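Local coordinates for protein glutaredoxin 2 (Salmonella enterica subsp. enterica serovar Typhimurium, PDB 3IR4) that probably acts as a glutathione-dependent thiol-disulfide oxidoreductase of the GST-like glutaredoxin type, and holds glutathione in a pocket lined by its thioredoxin-like and helical domains, at residues I8-P13 and K17-F22; E64-V69 and D175-P180; Y71-N74 and P79-T82; A109-D114 and L185-G190. All blocks are in the same frame, centred on the assembly; numbering follows the deposited sequence. Where two conformers were deposited one is given.

Contact 1 of 4, residues I8-P13 and K17-F22; sequences IYDHCP and KARMIF. With GSH (glutathione), chain B.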
# COMPACT_ATOMS: atom_id res chain seq x y z
N ILE A 8 7.53 2.56 8.94
CA ILE A 8 6.91 1.75 7.93
C ILE A 8 7.72 0.57 7.47
O ILE A 8 8.92 0.46 7.73
CB ILE A 8 6.63 2.62 6.64
CG1 ILE A 8 7.92 3.10 5.96
CG2 ILE A 8 5.74 3.84 6.95
CD1 ILE A 8 7.73 3.82 4.63
N TYR A 9 7.03 -0.31 6.73
CA TYR A 9 7.66 -1.24 5.77
C TYR A 9 7.22 -0.71 4.40
O TYR A 9 6.04 -0.41 4.20
CB TYR A 9 7.20 -2.68 5.93
CG TYR A 9 7.38 -3.25 7.29
CD1 TYR A 9 8.49 -2.96 8.07
CD2 TYR A 9 6.42 -4.13 7.80
CE1 TYR A 9 8.60 -3.50 9.38
CE2 TYR A 9 6.54 -4.66 9.06
CZ TYR A 9 7.62 -4.33 9.86
OH TYR A 9 7.68 -4.85 11.13
N ASP A 10 8.15 -0.58 3.46
CA ASP A 10 7.84 -0.02 2.14
C ASP A 10 6.83 -0.83 1.35
O ASP A 10 6.01 -0.27 0.62
CB ASP A 10 9.17 0.20 1.40
CG ASP A 10 9.03 0.98 0.09
OD1 ASP A 10 8.07 1.75 -0.09
OD2 ASP A 10 9.95 0.84 -0.72
N HIS A 11 6.86 -2.15 1.49
CA HIS A 11 5.93 -3.00 0.75
C HIS A 11 4.50 -2.99 1.31
O HIS A 11 3.57 -3.42 0.64
CB HIS A 11 6.38 -4.48 0.76
CG HIS A 11 6.04 -5.21 2.03
ND1 HIS A 11 6.90 -5.29 3.10
CD2 HIS A 11 4.94 -5.93 2.38
CE1 HIS A 11 6.33 -6.01 4.05
NE2 HIS A 11 5.15 -6.40 3.65
N CYS A 12 4.34 -2.51 2.54
CA CYS A 12 3.07 -2.70 3.26
C CYS A 12 2.00 -1.75 2.76
O CYS A 12 2.21 -0.56 2.79
CB CYS A 12 3.33 -2.48 4.76
SG CYS A 12 1.80 -2.48 5.75
N PRO A 13 0.85 -2.28 2.28
CA PRO A 13 -0.17 -1.39 1.77
C PRO A 13 -0.73 -0.45 2.83
O PRO A 13 -1.12 0.69 2.52
CB PRO A 13 -1.21 -2.35 1.19
CG PRO A 13 -1.06 -3.59 1.96
CD PRO A 13 0.42 -3.68 2.21
N LYS A 17 -1.03 3.64 2.62
CA LYS A 17 -2.21 4.42 2.98
C LYS A 17 -1.80 5.63 3.85
O LYS A 17 -2.22 6.75 3.60
CB LYS A 17 -3.25 3.58 3.73
CG LYS A 17 -3.84 2.47 2.89
CD LYS A 17 -4.81 1.60 3.64
CE LYS A 17 -5.06 0.34 2.90
NZ LYS A 17 -6.15 -0.48 3.46
N ALA A 18 -1.00 5.35 4.87
CA ALA A 18 -0.56 6.36 5.82
C ALA A 18 0.29 7.45 5.17
O ALA A 18 0.29 8.57 5.64
CB ALA A 18 0.21 5.74 6.97
N ARG A 19 1.01 7.13 4.10
CA ARG A 19 1.81 8.09 3.38
C ARG A 19 1.01 8.97 2.42
O ARG A 19 1.46 10.05 2.04
CB ARG A 19 2.87 7.36 2.56
CG ARG A 19 3.93 6.73 3.41
CD ARG A 19 4.82 5.82 2.60
NE ARG A 19 5.55 6.62 1.64
CZ ARG A 19 6.31 6.14 0.66
NH1 ARG A 19 6.42 4.83 0.48
NH2 ARG A 19 6.94 6.98 -0.15
N MSE A 20 -0.15 8.48 1.97
CA MSE A 20 -0.85 9.18 0.90
C MSE A 20 -1.26 10.62 1.19
O MSE A 20 -1.09 11.47 0.35
CB MSE A 20 -2.07 8.39 0.42
CG MSE A 20 -1.71 7.12 -0.31
SE MSE A 20 -3.24 6.03 -0.74
CE MSE A 20 -4.03 7.14 -2.10
N ILE A 21 -1.84 10.88 2.36
CA ILE A 21 -2.34 12.23 2.64
C ILE A 21 -1.17 13.20 2.73
O ILE A 21 -1.31 14.37 2.34
CB ILE A 21 -3.25 12.31 3.89
CG1 ILE A 21 -4.53 11.50 3.69
CG2 ILE A 21 -3.58 13.79 4.26
CD1 ILE A 21 -5.46 11.99 2.64
N PHE A 22 -0.03 12.77 3.26
CA PHE A 22 1.13 13.65 3.30
C PHE A 22 1.46 14.15 1.90
O PHE A 22 1.75 15.31 1.66
CB PHE A 22 2.33 12.96 3.93
CG PHE A 22 2.21 12.75 5.40
CD1 PHE A 22 2.50 13.76 6.31
CD2 PHE A 22 1.79 11.52 5.91
CE1 PHE A 22 2.40 13.57 7.66
CE2 PHE A 22 1.69 11.34 7.29
CZ PHE A 22 2.01 12.37 8.16
N1 GSH B . -4.90 -2.44 11.14
CA1 GSH B . -3.52 -2.04 10.82
C1 GSH B . -3.53 -0.72 10.09
O11 GSH B . -4.57 -0.44 9.44
O12 GSH B . -2.52 0.00 10.15
CB1 GSH B . -2.89 -3.14 9.97
CG1 GSH B . -1.38 -2.92 9.83
CD1 GSH B . -0.62 -4.14 9.35
OE1 GSH B . -1.28 -5.26 9.01
N2 GSH B . 0.68 -4.06 9.22
CA2 GSH B . 1.56 -5.20 8.96
C2 GSH B . 2.37 -5.52 10.17
O2 GSH B . 2.81 -4.52 10.94
CB2 GSH B . 2.48 -4.92 7.75
SG2 GSH B . 1.65 -4.71 6.14
N3 GSH B . 2.68 -6.77 10.42
CA3 GSH B . 3.21 -7.18 11.69
C3 GSH B . 4.56 -7.74 11.49
O31 GSH B . 5.15 -7.53 10.38
O32 GSH B . 5.08 -8.40 12.43
O HOH W 1 8.73 4.19 -1.31
O HOH W 2 5.20 2.32 1.90
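Asp10 and Arg19 meet obliquely beside the cysteine loop of a thioredoxin-like fold, where strand 5-8 hands over to helix 13-25 and a Cys-x-x-Cys pattern begins. Both side chains were modelled in two conformers, and in the pair described here Asp10 OD1 sits at the edge of the guanidinium, 3.5 Å from Arg19 NH1. The salt bridge is long, and the carboxylate and guanidinium planes stand 50° apart, which rules out a flat, two-toothed pairing. Two waters supplement it: one donates to Asp10 OD1 and accepts from Arg19 NH1, while the other joins that nitrogen to the backbone oxygen of Asp10. Arg183 supplies Asp10 OD1 with a second salt bridge from helix 173-185. The bend of Arg19 at chi3 (65°) swings the guanidinium toward the carboxylate, and its aliphatic part is left for Ile8, whose CD1 meets Arg19 CD at 4.1 Å with the two side chains crossing at about a right angle.

In the first turn of the helix the join is of the backbone. Lys17 N donates to Pro13 O over 3.0 Å, a helical bond, and Lys17 CG packs against the same oxygen at 3.3 Å. Cys12, the last residue of a type I turn from Tyr9, is the N-cap of this helix. The ring of Tyr9 offers its edge to the ligand, with CE2 3.5 Å from glutathione O31. Cys12 SG, placed anti to the backbone N (chi1 173°), is covalently joined to glutathione SG2 at 2.3 Å.

Contact 2 of 4, residues E64-V69 and D175-P180; sequences ESMDIV and DIHLFP. With GSH (glutathione), chain B; SO4 (sulfate ion), chain F.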
# COMPACT_ATOMS: atom_id res chain seq x y z
N GLU A 64 -2.48 2.56 13.36
CA GLU A 64 -3.67 2.32 12.54
C GLU A 64 -3.74 3.24 11.34
O GLU A 64 -4.01 4.44 11.47
CB GLU A 64 -4.99 2.38 13.33
CG GLU A 64 -5.08 1.36 14.45
CD GLU A 64 -5.19 -0.07 13.96
OE1 GLU A 64 -5.51 -0.30 12.76
OE2 GLU A 64 -4.99 -0.96 14.83
N SER A 65 -3.50 2.65 10.18
CA SER A 65 -3.49 3.40 8.94
C SER A 65 -4.61 4.41 8.76
O SER A 65 -4.35 5.56 8.44
CB SER A 65 -3.44 2.46 7.74
OG SER A 65 -4.54 1.61 7.71
N MSE A 66 -5.85 3.99 8.99
CA MSE A 66 -6.96 4.92 8.71
C MSE A 66 -7.04 6.02 9.76
O MSE A 66 -7.50 7.13 9.45
CB MSE A 66 -8.26 4.17 8.53
CG MSE A 66 -8.29 3.21 7.36
SE MSE A 66 -7.65 3.93 5.67
CE MSE A 66 -8.94 5.33 5.44
N ASP A 67 -6.65 5.72 11.00
CA ASP A 67 -6.60 6.77 12.02
C ASP A 67 -5.53 7.80 11.66
O ASP A 67 -5.75 8.99 11.86
CB ASP A 67 -6.36 6.20 13.40
CG ASP A 67 -7.53 5.37 13.90
OD1 ASP A 67 -8.62 5.38 13.29
OD2 ASP A 67 -7.36 4.66 14.89
N ILE A 68 -4.39 7.36 11.17
CA ILE A 68 -3.35 8.25 10.71
C ILE A 68 -3.88 9.09 9.55
O ILE A 68 -3.69 10.29 9.51
CB ILE A 68 -2.09 7.46 10.31
CG1 ILE A 68 -1.50 6.75 11.52
CG2 ILE A 68 -1.07 8.35 9.62
CD1 ILE A 68 -0.46 5.71 11.16
N VAL A 69 -4.49 8.44 8.56
CA VAL A 69 -5.03 9.13 7.39
C VAL A 69 -5.93 10.28 7.82
O VAL A 69 -5.78 11.39 7.37
CB VAL A 69 -5.77 8.13 6.47
CG1 VAL A 69 -6.67 8.85 5.45
CG2 VAL A 69 -4.76 7.21 5.74
N ASP A 175 -10.09 5.74 -2.52
CA ASP A 175 -8.77 6.00 -3.10
C ASP A 175 -7.65 5.51 -2.18
O ASP A 175 -6.64 4.97 -2.62
CB ASP A 175 -8.58 7.49 -3.38
CG ASP A 175 -9.54 7.98 -4.42
OD1 ASP A 175 -9.35 7.59 -5.59
OD2 ASP A 175 -10.49 8.71 -4.08
N ILE A 176 -7.85 5.74 -0.88
CA ILE A 176 -6.89 5.31 0.12
C ILE A 176 -6.74 3.79 0.08
O ILE A 176 -5.64 3.26 0.19
CB ILE A 176 -7.30 5.80 1.53
CG1 ILE A 176 -7.41 7.34 1.57
CG2 ILE A 176 -6.33 5.27 2.55
CD1 ILE A 176 -6.11 8.11 1.33
N HIS A 177 -7.83 3.06 -0.08
CA HIS A 177 -7.75 1.60 -0.13
C HIS A 177 -7.31 1.07 -1.50
O HIS A 177 -6.67 0.02 -1.57
CB HIS A 177 -9.08 0.97 0.29
CG HIS A 177 -9.41 1.20 1.71
ND1 HIS A 177 -8.60 0.79 2.75
CD2 HIS A 177 -10.45 1.85 2.28
CE1 HIS A 177 -9.15 1.15 3.89
NE2 HIS A 177 -10.28 1.80 3.63
N LEU A 178 -7.67 1.74 -2.58
CA LEU A 178 -7.37 1.23 -3.91
C LEU A 178 -5.92 1.46 -4.36
O LEU A 178 -5.27 0.55 -4.90
CB LEU A 178 -8.33 1.86 -4.94
CG LEU A 178 -8.10 1.49 -6.39
CD1 LEU A 178 -8.22 -0.05 -6.61
CD2 LEU A 178 -9.05 2.27 -7.28
N PHE A 179 -5.42 2.67 -4.21
CA PHE A 179 -4.09 2.98 -4.70
C PHE A 179 -2.99 2.02 -4.20
O PHE A 179 -2.19 1.57 -5.01
CB PHE A 179 -3.70 4.44 -4.49
CG PHE A 179 -2.29 4.72 -4.91
CD1 PHE A 179 -1.93 4.69 -6.26
CD2 PHE A 179 -1.30 4.90 -3.97
CE1 PHE A 179 -0.65 4.91 -6.66
CE2 PHE A 179 0.02 5.12 -4.37
CZ PHE A 179 0.34 5.11 -5.72
N PRO A 180 -2.96 1.68 -2.91
CA PRO A 180 -1.88 0.79 -2.45
C PRO A 180 -1.86 -0.55 -3.18
O PRO A 180 -0.78 -1.10 -3.45
CB PRO A 180 -2.16 0.63 -0.97
CG PRO A 180 -2.91 1.89 -0.58
CD PRO A 180 -3.77 2.18 -1.77
N1 GSH B . -4.90 -2.44 11.14
CA1 GSH B . -3.52 -2.04 10.82
C1 GSH B . -3.53 -0.72 10.09
O11 GSH B . -4.57 -0.44 9.44
O12 GSH B . -2.52 0.00 10.15
CB1 GSH B . -2.89 -3.14 9.97
CG1 GSH B . -1.38 -2.92 9.83
CD1 GSH B . -0.62 -4.14 9.35
OE1 GSH B . -1.28 -5.26 9.01
N2 GSH B . 0.68 -4.06 9.22
CA2 GSH B . 1.56 -5.20 8.96
C2 GSH B . 2.37 -5.52 10.17
O2 GSH B . 2.81 -4.52 10.94
CB2 GSH B . 2.48 -4.92 7.75
SG2 GSH B . 1.65 -4.71 6.14
N3 GSH B . 2.68 -6.77 10.42
CA3 GSH B . 3.21 -7.18 11.69
C3 GSH B . 4.56 -7.74 11.49
O31 GSH B . 5.15 -7.53 10.38
O32 GSH B . 5.08 -8.40 12.43
S SO4 F . -13.05 1.83 6.17
O1 SO4 F . -14.19 2.76 6.36
O2 SO4 F . -13.43 0.97 5.04
O3 SO4 F . -11.88 2.65 5.87
O4 SO4 F . -12.92 1.03 7.38
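The boundary between the thioredoxin-like and helical domains of this GST-type fold is bridged here by Met66, present as selenomethionine, lying against Ile176 and His177. Helix 65-69 and helix 175-180 run at 121° to each other with their axes 12.1 Å apart, and Met66 spans much of that separation. Bends at chi2 and chi3 carry its end across. Its SE comes to 3.6 Å from Ile176 CG2 as the two side chains slide past each other in opposite directions, and also to 3.6 Å from His177 CE1. Against the imidazole the selenium is oblique, 44° off the ring normal, neither over the face nor at the edge. The same methyl of Ile176, anti to its own backbone N, meets Val69 CG2 tip to tip at 4.1 Å.

At the other end of the first helix the chemistry turns polar, because Glu64 at the N-cap and Ser65 belong to the glutathione pocket. Ser65 N donates to glutathione O12, and Ser65 OG to O11 at 2.7 Å, so both carboxylate oxygens of the gamma-glutamyl end are gripped at the start of the helix. Glutathione N1 donates to Glu64 OE1 over 2.8 Å.

His177 NE2 gives a nearly straight bond, 2.9 Å and 167°, to O3 of a sulfate that lies at the ring edge and probably came from the crystallisation liquor. Lys17 holds ND1 on the other side. With one nitrogen donating and the other bonded to a lysine amine, His177 is probably neutral, protonated on NE2.

Contact 3 of 4, residues Y71-N74 and P79-T82; sequences YVDN and PLLT. With SO4 (sulfate ion), chain D.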
# COMPACT_ATOMS: atom_id res chain seq x y z
N TYR A 71 -6.37 11.73 10.89
CA TYR A 71 -5.70 12.72 11.72
C TYR A 71 -4.95 13.73 10.84
O TYR A 71 -5.10 14.95 10.96
CB TYR A 71 -4.74 12.02 12.68
CG TYR A 71 -3.85 12.98 13.44
CD1 TYR A 71 -4.34 13.73 14.50
CD2 TYR A 71 -2.53 13.18 13.06
CE1 TYR A 71 -3.51 14.63 15.19
CE2 TYR A 71 -1.70 14.07 13.74
CZ TYR A 71 -2.19 14.80 14.80
OH TYR A 71 -1.37 15.69 15.48
N VAL A 72 -4.13 13.21 9.94
CA VAL A 72 -3.33 14.07 9.09
C VAL A 72 -4.20 14.88 8.12
O VAL A 72 -3.95 16.03 7.93
CB VAL A 72 -2.24 13.26 8.36
CG1 VAL A 72 -1.42 14.12 7.39
CG2 VAL A 72 -1.31 12.58 9.36
N ASP A 73 -5.23 14.29 7.54
CA ASP A 73 -6.11 15.01 6.64
C ASP A 73 -6.84 16.14 7.39
O ASP A 73 -7.16 17.17 6.80
CB ASP A 73 -7.14 14.08 6.02
CG ASP A 73 -7.84 14.67 4.80
OD1 ASP A 73 -7.20 15.45 4.07
OD2 ASP A 73 -9.03 14.33 4.60
N ASN A 74 -7.11 15.94 8.66
CA ASN A 74 -7.89 16.87 9.46
C ASN A 74 -7.09 17.91 10.20
O ASN A 74 -7.65 18.88 10.71
CB ASN A 74 -8.77 16.07 10.43
CG ASN A 74 -9.81 15.23 9.72
OD1 ASN A 74 -10.07 15.38 8.53
ND2 ASN A 74 -10.45 14.34 10.48
N PRO A 79 -10.03 19.03 5.23
CA PRO A 79 -9.83 17.71 4.65
C PRO A 79 -9.89 17.70 3.13
O PRO A 79 -10.66 18.43 2.52
CB PRO A 79 -11.04 16.92 5.19
CG PRO A 79 -11.50 17.64 6.38
CD PRO A 79 -11.14 19.07 6.21
N LEU A 80 -9.09 16.81 2.53
CA LEU A 80 -9.27 16.45 1.13
C LEU A 80 -10.24 15.30 0.94
O LEU A 80 -10.73 15.12 -0.18
CB LEU A 80 -7.94 16.10 0.49
CG LEU A 80 -6.91 17.21 0.32
CD1 LEU A 80 -5.76 16.75 -0.55
CD2 LEU A 80 -7.55 18.46 -0.30
N LEU A 81 -10.48 14.49 1.96
CA LEU A 81 -11.38 13.34 1.84
C LEU A 81 -12.81 13.87 1.96
O LEU A 81 -13.36 14.01 3.06
CB LEU A 81 -11.06 12.28 2.88
CG LEU A 81 -9.71 11.56 2.67
CD1 LEU A 81 -9.29 10.85 3.95
CD2 LEU A 81 -9.78 10.60 1.51
N THR A 82 -13.38 14.20 0.81
CA THR A 82 -14.69 14.84 0.76
C THR A 82 -15.74 14.08 -0.02
O THR A 82 -16.88 14.50 -0.08
CB THR A 82 -14.58 16.27 0.19
OG1 THR A 82 -14.13 16.16 -1.16
CG2 THR A 82 -13.69 17.16 1.03
S SO4 D . -2.77 16.20 18.82
O1 SO4 D . -2.58 16.91 17.55
O2 SO4 D . -3.58 14.97 18.66
O3 SO4 D . -1.48 15.87 19.39
O4 SO4 D . -3.42 17.13 19.76
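Asp73, in the last turn of helix 65-74, turns its carboxylate onto the backbone of Leu80 and Leu81, closing the end of the last helix of the thioredoxin-like domain onto the loop that leads to helix 87-97 of the helical domain. With CG anti to the backbone N (chi1 -165°), the carboxylate is directed at the returning chain. Leu80 N donates to Asp73 OD1 at 2.8 Å, almost straight at 173°, and Leu81 N donates to Asp73 OD2 at 3.0 Å; both arrive on the syn side, 17° out of the carboxylate plane. Leu81 folds its CB, CG and CD1 round OD2, with CB 3.4 Å from it.

Pro79 lies against the helix end, where its CA makes a C-H...O contact of 3.5 Å with Asp73 O, an oxygen that also accepts a hydrogen bond from Lys25 NZ. Asn74 crosses the proline ring at about a right angle, its OD1 being 3.4 Å from Pro79 CG.

Two amides shared between the two oxygens hold the carboxylate in its rotation, and such a buried acceptor, given two donors, is consistent with an ionised aspartate that fastens the loop to the helix end.

Contact 4 of 4, residues A109-D114 and L185-G190; sequences AKSAFD and LTLVAG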
# COMPACT_ATOMS: atom_id res chain seq x y z
N ALA A 109 9.20 -10.84 -1.29
CA ALA A 109 10.29 -11.59 -0.67
C ALA A 109 11.56 -11.66 -1.51
O ALA A 109 12.62 -11.94 -0.98
CB ALA A 109 9.82 -12.98 -0.37
N LYS A 110 11.42 -11.44 -2.81
CA LYS A 110 12.52 -11.45 -3.76
C LYS A 110 13.02 -10.08 -4.15
O LYS A 110 13.95 -9.99 -4.93
CB LYS A 110 12.09 -12.19 -5.02
CG LYS A 110 12.02 -13.69 -4.85
CD LYS A 110 11.28 -14.37 -6.02
CE LYS A 110 11.77 -15.76 -6.37
NZ LYS A 110 11.66 -16.72 -5.25
N SER A 111 12.42 -9.01 -3.60
CA SER A 111 12.69 -7.68 -4.09
C SER A 111 13.44 -6.78 -3.10
O SER A 111 13.50 -7.03 -1.90
CB SER A 111 11.36 -7.02 -4.51
OG SER A 111 10.80 -7.72 -5.60
N ALA A 112 14.04 -5.72 -3.61
CA ALA A 112 14.88 -4.84 -2.81
C ALA A 112 14.15 -3.77 -1.99
O ALA A 112 14.45 -2.60 -2.10
CB ALA A 112 15.94 -4.18 -3.68
N PHE A 113 13.19 -4.16 -1.16
CA PHE A 113 12.60 -3.20 -0.20
C PHE A 113 13.55 -3.07 0.99
O PHE A 113 14.16 -4.05 1.41
CB PHE A 113 11.23 -3.67 0.28
CG PHE A 113 10.20 -3.70 -0.78
CD1 PHE A 113 9.75 -4.90 -1.29
CD2 PHE A 113 9.65 -2.52 -1.26
CE1 PHE A 113 8.79 -4.93 -2.25
CE2 PHE A 113 8.67 -2.55 -2.22
CZ PHE A 113 8.24 -3.75 -2.72
N ASP A 114 13.63 -1.87 1.56
CA ASP A 114 14.59 -1.62 2.64
C ASP A 114 14.37 -2.46 3.88
O ASP A 114 15.33 -2.81 4.56
CB ASP A 114 14.59 -0.13 3.01
CG ASP A 114 15.29 0.75 2.02
OD1 ASP A 114 15.86 0.26 1.02
OD2 ASP A 114 15.25 1.97 2.26
N LEU A 185 0.78 -3.94 -7.19
CA LEU A 185 0.63 -4.72 -8.41
C LEU A 185 1.65 -4.35 -9.48
O LEU A 185 1.94 -5.16 -10.36
CB LEU A 185 -0.78 -4.68 -8.95
CG LEU A 185 -1.79 -5.56 -8.24
CD1 LEU A 185 -3.22 -5.24 -8.71
CD2 LEU A 185 -1.49 -7.04 -8.45
N THR A 186 2.23 -3.16 -9.42
CA THR A 186 3.26 -2.78 -10.38
C THR A 186 4.54 -3.61 -10.21
O THR A 186 5.41 -3.58 -11.08
CB THR A 186 3.57 -1.28 -10.42
OG1 THR A 186 4.15 -0.85 -9.19
CG2 THR A 186 2.35 -0.47 -10.75
N LEU A 187 4.66 -4.34 -9.10
CA LEU A 187 5.80 -5.25 -8.92
C LEU A 187 5.62 -6.53 -9.77
O LEU A 187 6.57 -7.30 -9.93
CB LEU A 187 5.93 -5.64 -7.46
CG LEU A 187 7.21 -6.36 -7.02
CD1 LEU A 187 8.40 -5.48 -7.24
CD2 LEU A 187 7.08 -6.76 -5.56
N VAL A 188 4.42 -6.78 -10.25
CA VAL A 188 4.12 -8.00 -10.99
C VAL A 188 4.28 -7.79 -12.49
O VAL A 188 3.40 -7.24 -13.16
CB VAL A 188 2.67 -8.50 -10.69
CG1 VAL A 188 2.43 -9.83 -11.36
CG2 VAL A 188 2.43 -8.59 -9.18
N ALA A 189 5.41 -8.25 -13.03
CA ALA A 189 5.62 -8.22 -14.48
C ALA A 189 4.56 -9.11 -15.14
O ALA A 189 4.29 -10.20 -14.68
CB ALA A 189 7.03 -8.73 -14.82
N GLY A 190 3.96 -8.61 -16.21
CA GLY A 190 3.07 -9.37 -17.06
C GLY A 190 1.63 -8.92 -17.10
O GLY A 190 0.86 -9.35 -17.96
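Leu187 reaches from one loop of the helical domain to Ser111 and Phe113 in another. Its CB points toward the 109-114 segment, and CG, anti to the backbone N (chi1 -169°), directs the branches at those two residues. CG is the first atom to find a partner, 4.1 Å from Ser111 OG. Both methyls touch Ser111 OG, CD1 at 3.7 Å and CD2 at 3.8 Å, and CD2 alone also reaches Phe113 CE1, at 4.2 Å. The aromatic ring, in the one of two modelled conformers described here, meets CD2 at its edge, near the ring plane, so the leucine does not stack on a face. Helix 101-108 provides further neighbours for Leu187 through Arg107 and Phe108.

Ser111 OG is polar, but its need for a partner is met by a hydrogen bond with the backbone oxygen of Arg107, which is compatible with methyl neighbours. The hydroxyl thus spends its polarity on a helix end and offers the leucine a van der Waals surface.

The loops themselves are shaped by tight turns. A type I turn closes from Leu185 to Val188 through a bond of 3.0 Å between Val188 N and Leu185 O, and Ala112 centres an inverse gamma turn. The chain terminus joins in as well, for Leu187 and Ala189 share backbone hydrogen bonds with Ile218. All three touching residues are buried, and what they form is a largely van der Waals loop-to-loop contact within the all-helical C-terminal domain of a GST-like fold, joining the chain after helix 101-108 to the chain after helix 173-185.

Contacts 1 and 3 lie within the thioredoxin-like part, in that order along the chain. Contact 2 joins that part to the helical domain, and contact 3 falls between its two segments. Contact 4 lies wholly in the helical domain, its segments alternating with those of contact 2. Contacts 1 and 2, centres about 8 Å apart, both touch glutathione; contacts 2 and 3, centres about 11 Å apart, share helix 65-74. Leu81 of contact 3 packs on Val69 and Ile176. Contact 4, centred about 16 Å from contact 1, reaches it through Phe113, which touches Asp10 and His11; the centres of contacts 3 and 4 are about 30 Å apart. The loop carrying the glutathione-linked cysteine thus touches residues of both domains.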